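Local coordinates for 16S rRNA processing protein (Pseudomonas aeruginosa, PDB 2F1L) that probably acts as an accessory factor in the last step of 30S ribosomal subunit assembly and is needed for efficient processing of 16S rRNA, at residues Thr42-Asn47 and Leu162-Gln167; Glu119-Ile124 and Gly177-Asp182; Ala65-Gly70 and Ala79-Leu84; Gly24-Val29 and Tyr96-Pro101. All coordinates share one frame; numbering follows the deposited sequence.

Contact 1. Residues Thr42-Asn47 and Leu162-Gln167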
loop_
_atom_site.group_PDB
_atom_site.type_symbol
_atom_site.label_atom_id
_atom_site.label_comp_id
_atom_site.label_asym_id
_atom_site.label_seq_id
_atom_site.Cartn_x
_atom_site.Cartn_y
_atom_site.Cartn_z
ATOM N N THR A 42 10.148 -3.068 0.101
ATOM C CA THR A 42 10.014 -4.021 -0.987
ATOM C C THR A 42 8.585 -4.588 -1.047
ATOM O O THR A 42 7.833 -4.509 -0.091
ATOM C CB THR A 42 11.002 -5.197 -0.827
ATOM O OG1 THR A 42 10.723 -5.938 0.390
ATOM C CG2 THR A 42 12.422 -4.670 -0.756
ATOM N N ASP A 43 8.231 -5.117 -2.217
ATOM C CA ASP A 43 6.989 -5.809 -2.416
ATOM C C ASP A 43 7.368 -7.167 -2.958
ATOM O O ASP A 43 8.022 -7.238 -3.960
ATOM C CB ASP A 43 6.162 -5.074 -3.459
ATOM C CG ASP A 43 4.817 -5.682 -3.647
ATOM O OD1 ASP A 43 4.503 -6.672 -2.930
ATOM O OD2 ASP A 43 4.076 -5.150 -4.512
ATOM N N PRO A 44 7.039 -8.261 -2.245
ATOM C CA PRO A 44 6.470 -8.503 -0.939
ATOM C C PRO A 44 7.327 -7.884 0.139
ATOM O O PRO A 44 8.529 -7.660 -0.088
ATOM C CB PRO A 44 6.608 -10.018 -0.794
ATOM C CG PRO A 44 6.607 -10.536 -2.155
ATOM C CD PRO A 44 7.345 -9.530 -2.925
ATOM N N LEU A 45 6.757 -7.687 1.330
ATOM C CA LEU A 45 7.542 -7.110 2.410
ATOM C C LEU A 45 8.869 -7.840 2.667
ATOM O O LEU A 45 9.872 -7.207 3.021
ATOM C CB LEU A 45 6.742 -7.075 3.702
ATOM C CG LEU A 45 7.221 -6.125 4.811
ATOM C CD1 LEU A 45 7.205 -4.711 4.350
ATOM C CD2 LEU A 45 6.307 -6.274 6.015
ATOM N N ASP A 46 8.890 -9.162 2.510
ATOM C CA ASP A 46 10.047 -9.928 2.994
ATOM C C ASP A 46 11.136 -10.052 1.958
ATOM O O ASP A 46 12.141 -10.662 2.192
ATOM C CB ASP A 46 9.636 -11.314 3.512
ATOM C CG ASP A 46 9.185 -12.233 2.427
ATOM O OD1 ASP A 46 9.195 -11.803 1.258
ATOM O OD2 ASP A 46 8.781 -13.373 2.755
ATOM N N ASN A 47 10.918 -9.434 0.820
ATOM C CA ASN A 47 11.785 -9.525 -0.295
ATOM C C ASN A 47 13.118 -8.865 -0.044
ATOM O O ASN A 47 14.120 -9.255 -0.593
ATOM C CB ASN A 47 11.089 -8.877 -1.479
ATOM C CG ASN A 47 11.853 -9.056 -2.748
ATOM O OD1 ASN A 47 12.169 -10.173 -3.101
ATOM N ND2 ASN A 47 12.190 -7.955 -3.428
ATOM N N LEU A 162 -7.404 -6.988 -2.947
ATOM C CA LEU A 162 -6.254 -6.620 -2.137
ATOM C C LEU A 162 -5.252 -5.918 -3.016
ATOM O O LEU A 162 -5.072 -6.285 -4.149
ATOM C CB LEU A 162 -5.635 -7.837 -1.490
ATOM C CG LEU A 162 -6.284 -8.346 -0.201
ATOM C CD1 LEU A 162 -7.724 -8.697 -0.387
ATOM C CD2 LEU A 162 -5.504 -9.572 0.286
ATOM N N PRO A 163 -4.609 -4.884 -2.491
ATOM C CA PRO A 163 -3.564 -4.180 -3.236
ATOM C C PRO A 163 -2.277 -4.986 -3.261
ATOM O O PRO A 163 -1.879 -5.576 -2.240
ATOM C CB PRO A 163 -3.381 -2.909 -2.427
ATOM C CG PRO A 163 -3.659 -3.341 -1.022
ATOM C CD PRO A 163 -4.795 -4.338 -1.134
ATOM N N TYR A 164 -1.641 -5.053 -4.419
ATOM C CA TYR A 164 -0.359 -5.763 -4.531
ATOM C C TYR A 164 0.725 -4.769 -4.142
ATOM O O TYR A 164 1.304 -4.081 -4.992
ATOM C CB TYR A 164 -0.119 -6.307 -5.959
ATOM C CG TYR A 164 1.161 -7.096 -6.060
ATOM C CD1 TYR A 164 1.238 -8.401 -5.620
ATOM C CD2 TYR A 164 2.314 -6.512 -6.541
ATOM C CE1 TYR A 164 2.427 -9.121 -5.678
ATOM C CE2 TYR A 164 3.493 -7.200 -6.587
ATOM C CZ TYR A 164 3.550 -8.514 -6.160
ATOM O OH TYR A 164 4.760 -9.191 -6.231
ATOM N N THR A 165 0.931 -4.652 -2.845
ATOM C CA THR A 165 1.994 -3.832 -2.260
ATOM C C THR A 165 2.515 -4.571 -1.032
ATOM O O THR A 165 1.839 -5.454 -0.503
ATOM C CB THR A 165 1.461 -2.510 -1.733
ATOM O OG1 THR A 165 0.551 -2.761 -0.644
ATOM C CG2 THR A 165 0.743 -1.756 -2.817
ATOM N N GLY A 166 3.680 -4.167 -0.555
ATOM C CA GLY A 166 4.307 -4.771 0.620
ATOM C C GLY A 166 3.618 -4.471 1.947
ATOM O O GLY A 166 3.806 -5.205 2.913
ATOM N N GLN A 167 2.837 -3.391 2.018
ATOM C CA GLN A 167 2.051 -3.171 3.195
ATOM C C GLN A 167 1.053 -4.300 3.350
ATOM O O GLN A 167 0.578 -4.591 4.488
ATOM C CB GLN A 167 1.317 -1.820 3.110
ATOM C CG GLN A 167 0.583 -1.453 4.393
ATOM C CD GLN A 167 0.007 -0.051 4.413
ATOM O OE1 GLN A 167 -0.688 0.296 5.360
ATOM N NE2 GLN A 167 0.296 0.762 3.401
#

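Contact 2. Residues Glu119-Ile124 and Gly177-Asp182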
loop_
_atom_site.group_PDB
_atom_site.type_symbol
_atom_site.label_atom_id
_atom_site.label_comp_id
_atom_site.label_asym_id
_atom_site.label_seq_id
_atom_site.Cartn_x
_atom_site.Cartn_y
_atom_site.Cartn_z
ATOM N N GLU A 119 -1.850 -16.172 -10.020
ATOM C CA GLU A 119 -3.144 -16.843 -10.174
ATOM C C GLU A 119 -3.129 -18.223 -9.557
ATOM O O GLU A 119 -2.246 -19.026 -9.826
ATOM C CB GLU A 119 -3.525 -16.952 -11.650
ATOM C CG GLU A 119 -4.250 -15.726 -12.144
ATOM C CD GLU A 119 -4.149 -15.483 -13.644
ATOM O OE1 GLU A 119 -3.985 -16.440 -14.441
ATOM O OE2 GLU A 119 -4.248 -14.298 -14.018
ATOM N N GLY A 120 -4.115 -18.498 -8.724
ATOM C CA GLY A 120 -4.223 -19.793 -8.083
ATOM C C GLY A 120 -3.530 -19.878 -6.747
ATOM O O GLY A 120 -3.675 -20.868 -6.073
ATOM N N LEU A 121 -2.793 -18.846 -6.336
ATOM C CA LEU A 121 -2.175 -18.864 -5.011
ATOM C C LEU A 121 -3.230 -18.724 -3.944
ATOM O O LEU A 121 -4.186 -17.929 -4.092
ATOM C CB LEU A 121 -1.175 -17.741 -4.851
ATOM C CG LEU A 121 0.135 -17.840 -5.633
ATOM C CD1 LEU A 121 0.981 -16.646 -5.330
ATOM C CD2 LEU A 121 0.859 -19.095 -5.272
ATOM N N LYS A 122 -3.064 -19.511 -2.882
ATOM C CA LYS A 122 -3.905 -19.418 -1.707
ATOM C C LYS A 122 -3.477 -18.171 -0.943
ATOM O O LYS A 122 -2.296 -17.926 -0.755
ATOM C CB LYS A 122 -3.744 -20.658 -0.833
ATOM C CG LYS A 122 -4.189 -21.982 -1.480
ATOM C CD LYS A 122 -3.483 -23.209 -0.791
ATOM C CE LYS A 122 -3.147 -24.429 -1.728
ATOM N NZ LYS A 122 -1.704 -24.898 -1.486
ATOM N N VAL A 123 -4.439 -17.391 -0.492
ATOM C CA VAL A 123 -4.181 -16.136 0.210
ATOM C C VAL A 123 -4.559 -16.302 1.677
ATOM O O VAL A 123 -5.684 -16.580 1.996
ATOM C CB VAL A 123 -5.021 -15.021 -0.417
ATOM C CG1 VAL A 123 -4.966 -13.723 0.427
ATOM C CG2 VAL A 123 -4.564 -14.796 -1.840
ATOM N N ILE A 124 -3.604 -16.129 2.566
ATOM C CA ILE A 124 -3.770 -16.415 3.983
ATOM C C ILE A 124 -3.292 -15.235 4.818
ATOM O O ILE A 124 -2.176 -14.768 4.597
ATOM C CB ILE A 124 -2.961 -17.636 4.342
ATOM C CG1 ILE A 124 -3.460 -18.848 3.521
ATOM C CG2 ILE A 124 -3.058 -17.934 5.841
ATOM C CD1 ILE A 124 -2.451 -19.920 3.426
ATOM N N GLY A 177 2.411 -22.701 -3.315
ATOM C CA GLY A 177 1.093 -22.192 -3.732
ATOM C C GLY A 177 0.454 -21.298 -2.680
ATOM O O GLY A 177 -0.765 -21.219 -2.589
ATOM N N GLU A 178 1.268 -20.600 -1.894
ATOM C CA GLU A 178 0.752 -19.827 -0.792
ATOM C C GLU A 178 1.266 -18.413 -0.770
ATOM O O GLU A 178 2.370 -18.136 -1.162
ATOM C CB GLU A 178 1.108 -20.500 0.527
ATOM C CG GLU A 178 0.169 -21.642 0.861
ATOM C CD GLU A 178 0.623 -22.512 2.062
ATOM O OE1 GLU A 178 1.773 -22.351 2.591
ATOM O OE2 GLU A 178 -0.220 -23.354 2.474
HETATM N N MSE A 179 0.436 -17.531 -0.262
HETATM C CA MSE A 179 0.797 -16.156 -0.058
HETATM C C MSE A 179 0.338 -15.704 1.323
HETATM O O MSE A 179 -0.779 -16.022 1.767
HETATM C CB MSE A 179 0.154 -15.303 -1.109
HETATM C CG MSE A 179 0.556 -13.901 -0.968
HETATM SE SE MSE A 179 -0.582 -12.695 -2.042
HETATM C CE MSE A 179 0.399 -12.653 -3.855
ATOM N N ARG A 180 1.221 -15.002 2.033
ATOM C CA ARG A 180 0.861 -14.487 3.335
ATOM C C ARG A 180 0.648 -12.990 3.174
ATOM O O ARG A 180 1.502 -12.304 2.589
ATOM C CB ARG A 180 1.934 -14.773 4.325
ATOM C CG ARG A 180 1.788 -14.068 5.629
ATOM C CD ARG A 180 0.756 -14.692 6.523
ATOM N NE ARG A 180 1.275 -15.894 7.154
ATOM C CZ ARG A 180 0.560 -16.734 7.902
ATOM N NH1 ARG A 180 -0.710 -16.497 8.154
ATOM N NH2 ARG A 180 1.134 -17.821 8.409
ATOM N N VAL A 181 -0.495 -12.513 3.706
ATOM C CA VAL A 181 -0.917 -11.127 3.593
ATOM C C VAL A 181 -1.318 -10.572 4.917
ATOM O O VAL A 181 -1.624 -11.317 5.854
ATOM C CB VAL A 181 -2.091 -10.918 2.631
ATOM C CG1 VAL A 181 -1.711 -11.457 1.250
ATOM C CG2 VAL A 181 -3.344 -11.585 3.152
ATOM N N ASP A 182 -1.240 -9.243 4.999
ATOM C CA ASP A 182 -1.763 -8.518 6.122
ATOM C C ASP A 182 -2.936 -7.766 5.590
ATOM O O ASP A 182 -2.783 -6.876 4.751
ATOM C CB ASP A 182 -0.726 -7.561 6.705
ATOM C CG ASP A 182 -1.213 -6.877 7.957
ATOM O OD1 ASP A 182 -2.084 -7.424 8.666
ATOM O OD2 ASP A 182 -0.662 -5.814 8.267
#

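Contact 3. Residues Ala65-Gly70 and Ala79-Leu84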
loop_
_atom_site.group_PDB
_atom_site.type_symbol
_atom_site.label_atom_id
_atom_site.label_comp_id
_atom_site.label_asym_id
_atom_site.label_seq_id
_atom_site.Cartn_x
_atom_site.Cartn_y
_atom_site.Cartn_z
ATOM N N ALA A 65 27.460 -3.543 3.714
ATOM C CA ALA A 65 27.137 -4.544 4.722
ATOM C C ALA A 65 26.592 -5.813 4.081
ATOM O O ALA A 65 26.026 -5.762 2.990
ATOM C CB ALA A 65 26.155 -3.990 5.683
ATOM N N GLU A 66 26.800 -6.947 4.758
ATOM C CA GLU A 66 26.312 -8.263 4.309
ATOM C C GLU A 66 25.261 -8.815 5.246
ATOM O O GLU A 66 25.504 -8.963 6.441
ATOM C CB GLU A 66 27.445 -9.285 4.237
ATOM C CG GLU A 66 28.482 -8.905 3.207
ATOM C CD GLU A 66 29.095 -10.098 2.489
ATOM O OE1 GLU A 66 28.438 -10.710 1.587
ATOM O OE2 GLU A 66 30.251 -10.387 2.834
ATOM N N LEU A 67 24.117 -9.152 4.679
ATOM C CA LEU A 67 22.995 -9.745 5.394
ATOM C C LEU A 67 23.256 -11.223 5.556
ATOM O O LEU A 67 23.338 -11.954 4.573
ATOM C CB LEU A 67 21.715 -9.566 4.565
ATOM C CG LEU A 67 20.455 -10.196 5.162
ATOM C CD1 LEU A 67 20.089 -9.468 6.400
ATOM C CD2 LEU A 67 19.286 -10.159 4.189
ATOM N N VAL A 68 23.373 -11.670 6.796
ATOM C CA VAL A 68 23.531 -13.087 7.090
ATOM C C VAL A 68 22.179 -13.748 7.056
ATOM O O VAL A 68 21.999 -14.693 6.369
ATOM C CB VAL A 68 24.133 -13.313 8.472
ATOM C CG1 VAL A 68 24.157 -14.820 8.803
ATOM C CG2 VAL A 68 25.538 -12.707 8.513
ATOM N N ARG A 69 21.216 -13.216 7.799
ATOM C CA ARG A 69 19.865 -13.759 7.845
ATOM C C ARG A 69 18.963 -12.736 8.480
ATOM O O ARG A 69 19.423 -11.773 9.115
ATOM C CB ARG A 69 19.829 -15.027 8.696
ATOM C CG ARG A 69 20.223 -14.822 10.156
ATOM C CD ARG A 69 19.802 -15.965 11.062
ATOM N NE ARG A 69 20.825 -16.990 11.134
ATOM C CZ ARG A 69 21.953 -16.896 11.843
ATOM N NH1 ARG A 69 22.229 -15.797 12.584
ATOM N NH2 ARG A 69 22.810 -17.924 11.812
ATOM N N GLY A 70 17.669 -12.983 8.352
ATOM C CA GLY A 70 16.652 -12.146 8.970
ATOM C C GLY A 70 15.259 -12.762 8.976
ATOM O O GLY A 70 15.047 -13.889 8.541
ATOM N N ALA A 79 17.327 -8.086 11.254
ATOM C CA ALA A 79 18.357 -8.475 10.325
ATOM C C ALA A 79 19.665 -8.654 11.075
ATOM O O ALA A 79 19.982 -7.842 11.934
ATOM C CB ALA A 79 18.513 -7.408 9.301
ATOM N N LYS A 80 20.381 -9.732 10.751
ATOM C CA LYS A 80 21.694 -10.014 11.291
ATOM C C LYS A 80 22.701 -9.710 10.200
ATOM O O LYS A 80 22.662 -10.323 9.138
ATOM C CB LYS A 80 21.798 -11.484 11.736
ATOM C CG LYS A 80 23.150 -11.906 12.390
ATOM C CD LYS A 80 23.324 -11.340 13.815
ATOM C CE LYS A 80 24.706 -11.655 14.454
ATOM N NZ LYS A 80 25.796 -11.343 13.509
ATOM N N LEU A 81 23.589 -8.753 10.465
ATOM C CA LEU A 81 24.651 -8.378 9.525
ATOM C C LEU A 81 25.985 -9.000 9.937
ATOM O O LEU A 81 26.284 -9.157 11.128
ATOM C CB LEU A 81 24.786 -6.865 9.433
ATOM C CG LEU A 81 23.478 -6.094 9.219
ATOM C CD1 LEU A 81 23.795 -4.634 9.128
ATOM C CD2 LEU A 81 22.752 -6.560 7.983
ATOM N N LYS A 82 26.797 -9.342 8.935
ATOM C CA LYS A 82 28.010 -10.100 9.185
ATOM C C LYS A 82 28.922 -9.251 10.031
ATOM O O LYS A 82 29.112 -8.085 9.747
ATOM C CB LYS A 82 28.706 -10.526 7.888
ATOM C CG LYS A 82 29.862 -11.465 8.145
ATOM C CD LYS A 82 30.410 -12.100 6.889
ATOM C CE LYS A 82 31.639 -12.894 7.240
ATOM N NZ LYS A 82 32.522 -13.055 6.057
ATOM N N GLY A 83 29.433 -9.842 11.105
ATOM C CA GLY A 83 30.378 -9.173 11.996
ATOM C C GLY A 83 29.809 -8.081 12.887
ATOM O O GLY A 83 30.571 -7.333 13.499
ATOM N N LEU A 84 28.487 -7.989 12.969
ATOM C CA LEU A 84 27.815 -7.057 13.885
ATOM C C LEU A 84 27.174 -7.918 14.978
ATOM O O LEU A 84 26.074 -8.453 14.808
ATOM C CB LEU A 84 26.781 -6.213 13.111
ATOM C CG LEU A 84 25.951 -5.165 13.832
ATOM C CD1 LEU A 84 26.853 -4.181 14.507
ATOM C CD2 LEU A 84 25.072 -4.425 12.885
HETATM O O HOH W 1 28.279 -6.742 7.229
#

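Contact 4. Residues Gly24-Val29 and Tyr96-Pro101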
loop_
_atom_site.group_PDB
_atom_site.type_symbol
_atom_site.label_atom_id
_atom_site.label_comp_id
_atom_site.label_asym_id
_atom_site.label_seq_id
_atom_site.Cartn_x
_atom_site.Cartn_y
_atom_site.Cartn_z
ATOM N N GLY A 24 14.967 -0.202 1.890
ATOM C CA GLY A 24 14.614 -0.306 3.341
ATOM C C GLY A 24 15.421 0.675 4.173
ATOM O O GLY A 24 16.221 1.455 3.635
ATOM N N LYS A 25 15.235 0.656 5.491
ATOM C CA LYS A 25 15.989 1.548 6.343
ATOM C C LYS A 25 16.188 0.959 7.705
ATOM O O LYS A 25 15.241 0.427 8.282
ATOM C CB LYS A 25 15.255 2.859 6.470
ATOM C CG LYS A 25 16.019 3.862 7.343
ATOM C CD LYS A 25 15.647 5.288 7.024
ATOM C CE LYS A 25 16.601 6.280 7.672
ATOM N NZ LYS A 25 16.206 7.669 7.336
ATOM N N ILE A 26 17.415 1.098 8.226
ATOM C CA ILE A 26 17.771 0.638 9.566
ATOM C C ILE A 26 17.401 1.691 10.579
ATOM O O ILE A 26 17.881 2.817 10.532
ATOM C CB ILE A 26 19.286 0.313 9.672
ATOM C CG1 ILE A 26 19.705 -0.724 8.632
ATOM C CG2 ILE A 26 19.643 -0.239 11.031
ATOM C CD1 ILE A 26 21.187 -1.180 8.763
ATOM N N VAL A 27 16.531 1.339 11.519
ATOM C CA VAL A 27 15.934 2.359 12.403
ATOM C C VAL A 27 16.146 2.156 13.877
ATOM O O VAL A 27 15.895 3.053 14.668
ATOM C CB VAL A 27 14.431 2.462 12.177
ATOM C CG1 VAL A 27 14.159 2.997 10.798
ATOM C CG2 VAL A 27 13.753 1.089 12.372
ATOM N N SER A 28 16.615 0.991 14.271
ATOM C CA SER A 28 16.873 0.763 15.662
ATOM C C SER A 28 17.616 -0.551 15.798
ATOM O O SER A 28 18.039 -1.130 14.804
ATOM C CB SER A 28 15.514 0.626 16.369
ATOM O OG SER A 28 15.698 0.534 17.767
ATOM N N VAL A 29 17.704 -1.058 17.023
ATOM C CA VAL A 29 18.326 -2.330 17.265
ATOM C C VAL A 29 17.243 -3.294 17.604
ATOM O O VAL A 29 16.187 -2.876 17.916
ATOM C CB VAL A 29 19.359 -2.277 18.388
ATOM C CG1 VAL A 29 20.552 -1.388 17.953
ATOM C CG2 VAL A 29 18.727 -1.793 19.685
ATOM N N TYR A 96 20.745 4.407 8.733
ATOM C CA TYR A 96 21.272 4.011 7.419
ATOM C C TYR A 96 20.171 3.523 6.505
ATOM O O TYR A 96 19.409 2.618 6.837
ATOM C CB TYR A 96 22.268 2.869 7.548
ATOM C CG TYR A 96 23.682 3.309 7.823
ATOM C CD1 TYR A 96 24.365 4.106 6.933
ATOM C CD2 TYR A 96 24.356 2.885 8.947
ATOM C CE1 TYR A 96 25.661 4.499 7.174
ATOM C CE2 TYR A 96 25.656 3.283 9.189
ATOM C CZ TYR A 96 26.290 4.084 8.304
ATOM O OH TYR A 96 27.571 4.474 8.546
ATOM N N GLU A 97 20.083 4.127 5.337
ATOM C CA GLU A 97 19.236 3.607 4.287
ATOM C C GLU A 97 19.898 2.373 3.739
ATOM O O GLU A 97 21.123 2.337 3.581
ATOM C CB GLU A 97 19.103 4.623 3.176
ATOM C CG GLU A 97 18.381 5.872 3.612
ATOM C CD GLU A 97 18.344 6.934 2.543
ATOM O OE1 GLU A 97 19.229 6.911 1.635
ATOM O OE2 GLU A 97 17.431 7.797 2.636
ATOM N N ILE A 98 19.095 1.358 3.455
ATOM C CA ILE A 98 19.595 0.130 2.841
ATOM C C ILE A 98 19.371 0.280 1.355
ATOM O O ILE A 98 18.222 0.357 0.938
ATOM C CB ILE A 98 18.805 -1.098 3.307
ATOM C CG1 ILE A 98 18.831 -1.218 4.835
ATOM C CG2 ILE A 98 19.365 -2.367 2.608
ATOM C CD1 ILE A 98 17.772 -2.057 5.417
ATOM N N CYS A 99 20.448 0.343 0.569
ATOM C CA CYS A 99 20.369 0.627 -0.875
ATOM C C CYS A 99 20.905 -0.497 -1.736
ATOM O O CYS A 99 21.693 -1.322 -1.278
ATOM C CB CYS A 99 21.175 1.874 -1.236
ATOM S SG CYS A 99 20.705 3.333 -0.379
ATOM N N ILE A 100 20.457 -0.513 -2.990
ATOM C CA ILE A 100 21.039 -1.362 -4.008
ATOM C C ILE A 100 21.039 -0.655 -5.351
ATOM O O ILE A 100 20.220 0.229 -5.573
ATOM C CB ILE A 100 20.296 -2.699 -4.147
ATOM C CG1 ILE A 100 18.841 -2.454 -4.592
ATOM C CG2 ILE A 100 20.391 -3.509 -2.819
ATOM C CD1 ILE A 100 18.086 -3.735 -5.043
ATOM N N PRO A 101 21.986 -1.023 -6.236
ATOM C CA PRO A 101 21.947 -0.607 -7.637
ATOM C C PRO A 101 20.586 -0.866 -8.293
ATOM O O PRO A 101 20.049 -1.966 -8.156
ATOM C CB PRO A 101 23.008 -1.501 -8.282
ATOM C CG PRO A 101 23.992 -1.748 -7.181
ATOM C CD PRO A 101 23.190 -1.830 -5.940
#

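Contact 1. Residues Thr42-Asn47 and Leu162-Gln167
The backbones come closest at Gly166, whose CA lies 3.6 Å from Thr42 O, packed against the backbone of Thr42-Asn47. A glycine suits this place because Thr42 O fills the space in which a side chain would begin. Leu45 lies beside it, with CB 3.6 Å and CD1 3.7 Å from Gly166 O.

This is a junction between domains, joining a loop of the RimM N-terminal domain to residues that follow on from strand 160-163 in the PRC barrel domain. Tyr164 is the centre of an inverse gamma turn, which bends the chain here. Pro44, which follows a cis peptide bond, bends the other loop.

The polar part is less certain, since Asp43 has two conformers. In one of them the carboxylate, with CG anti to the backbone N (chi1 -176°), is inclined by 41° to the Tyr164 ring and holds OD1 3.8 Å above one face, offset toward the rim.

Hydrogen bonds act within the Thr42-Asn47 loop. Pro44 O accepts from Thr42 OG1 at 2.8 Å and from Asn47 N at 3.1 Å, so one carbonyl ties Thr42 and Asn47 to the middle of the loop. Leu45 also makes a backbone bond to Val169, and Asp46 OD2 bonds Ser171, both in the PRC barrel domain.

Contact 2. Residues Glu119-Ile124 and Gly177-Asp182
Lys122, Val123 and Ile124 pair in parallel with Glu178, Met179 and Arg180, their short axes approaching to 4.8 Å at an angle of 27°. The ladder alternates between partners: Lys122 N bonds Gly177 O at 2.9 Å, Met179 N bonds Lys122 O at 2.8 Å, Ile124 N bonds Met179 O at 2.9 Å and Val181 N bonds Ile124 O at 3.0 Å. Gly177 has the positive phi that glycine tolerates readily, and with Glu178 it forms a G1 beta bulge opposite Asp173.

The pair lies in the mixed sheet of the PRC barrel domain, where strands 122-125 and 178-181 are its parallel neighbours.

On the buried face, Val123 CG1 meets Val181 CG2 at 3.8 Å, the two branched side chains crossing at about a right angle. Selenomethionine Met179 sends its flexible chain toward Ile134 and Ile172, while Leu121 brings CD2 3.4 Å from Gly177 C, where the glycine has no side chain to hinder it.

The other face mixes apolar and charged residues. Ile124 reaches CD1 to Glu178 CG, and its CG2 sits 3.6 Å from Arg180 NH1. Arg180, bent at chi2 (77°) and chi3, turns across toward the neighbouring strand, where NH1 bonds Asp125 O. Lys122 NZ stays beyond salt-bridge range of Glu178 and makes a weak hydrogen bond to Ala176 O.

Contact 3. Residues Ala65-Gly70 and Ala79-Leu84
Leu67 and Leu81 face each other as a non-hydrogen-bonded antiparallel pair, Leu67 CD1 lying 4.2 Å from Leu81 CD2 and 3.9 Å from Ala79 CB. Ala65 CB touches Leu81 CD1, adding to the apolar side. Three backbone bonds of about equal length hold the strands: Lys82 N to Glu66 O at 2.8 Å, Val68 N to Lys80 O at 2.8 Å and Lys80 N to Arg69 O at 2.8 Å. Val68 and Arg69 both stand opposite Lys80, which makes a classic beta bulge and shifts the register by one residue.

On the polar face Arg69 and Lys80 lie side by side, pointing the same way. Arg69 CG takes the position between backbone N and carbonyl carbon (chi1 62°), and the chain then bends at chi3 so that the guanidinium has Val68 CG1 over its centre. The Lys80 chain, bent at chi2 and chi4, carries NZ away from Arg69 to Leu84 O (3.2 Å) and to a salt bridge with Asp85.

Around this first shell, a type II turn from Leu81 to Leu84 uses Gly83, whose positive phi suits glycine. A water accepts from Glu66 N and donates to Lys82 O, continuing the pairing past the end of the strand. Trp54 of strand 53-58 lies against Leu67, Ala79 and Leu81.

The hairpin is therefore two-sided, with aliphatic groups facing the interior of the N-terminal domain. The long charged chains opposite let their stems pack while Lys80, drawn to Asp85, probably eases its repulsion with Arg69.

Contact 4. Residues Gly24-Val29 and Tyr96-Pro101
Ile26 and Ile98 share one conformation and meet through their CG1 atoms at 3.9 Å. Each has CG1 anti to the carbonyl carbon (chi1 -57° in both), and the two side chains cross at about a right angle. The Ile98 chain carries on over the neighbouring backbone, where CD1 comes to 3.7 Å from Lys25 N. Gly24 suits the pairing position opposite Ile98: with no side chain, it leaves room for CD1, which would be tight against a beta carbon there.

Backbone bonds set these positions. Ile98 N reaches Gly24 O at 2.9 Å from above the carbonyl plane, whereas the return bond from Gly24 N to Ile98 O is long and weak. Ile26 N bonds Tyr96 O at 2.9 Å and is nearly straight at hydrogen, 170°.

This is a pair of antiparallel strands in the antiparallel sheet of the RimM N-terminal domain, strand 20-27 beside 97-101. The isoleucines face its buried side, where Val38 and Leu56 also touch both of them, so beta-branched residues serve strand and interior alike.

Across the sheet, Lys25 and Glu97 form a non-hydrogen-bonded pair. Lys25 has CG anti to the backbone N (chi1 -179°) and stays extended beyond it, passing CG 3.6 Å from Tyr96 O and carrying NZ to a salt bridge with Glu159 of the second subunit. Glu97 turns instead to Arg57, its OE1 forming a salt bridge. The Tyr96 ring leads away from Gly24-Val29, with OH bonded to Glu61 and Arg58 in a cation-pi contact; its CB remains near Ile26 CD1.

From the N terminus, strand 20-27 opens contact 4, which closes at Tyr96-Pro101 and joins it to strand 97-101 in the N-terminal sheet. Within its span lies contact 3, a short hairpin loop in the same sheet. The loop Thr42-Asn47 also starts inside contact 4 but finds its partner only at Leu162-Gln167, so contact 1 crosses contact 4, encloses contact 3 and ties the two domains together. Contact 2 opens within contact 1 and closes after it, crossing it while joining parallel strands of the PRC barrel domain. Contacts 1 and 2 touch through Leu162 and Val181, whereas contacts 2 and 3 lie on opposite sides of the chain's centre, their own centres about 28 Å apart.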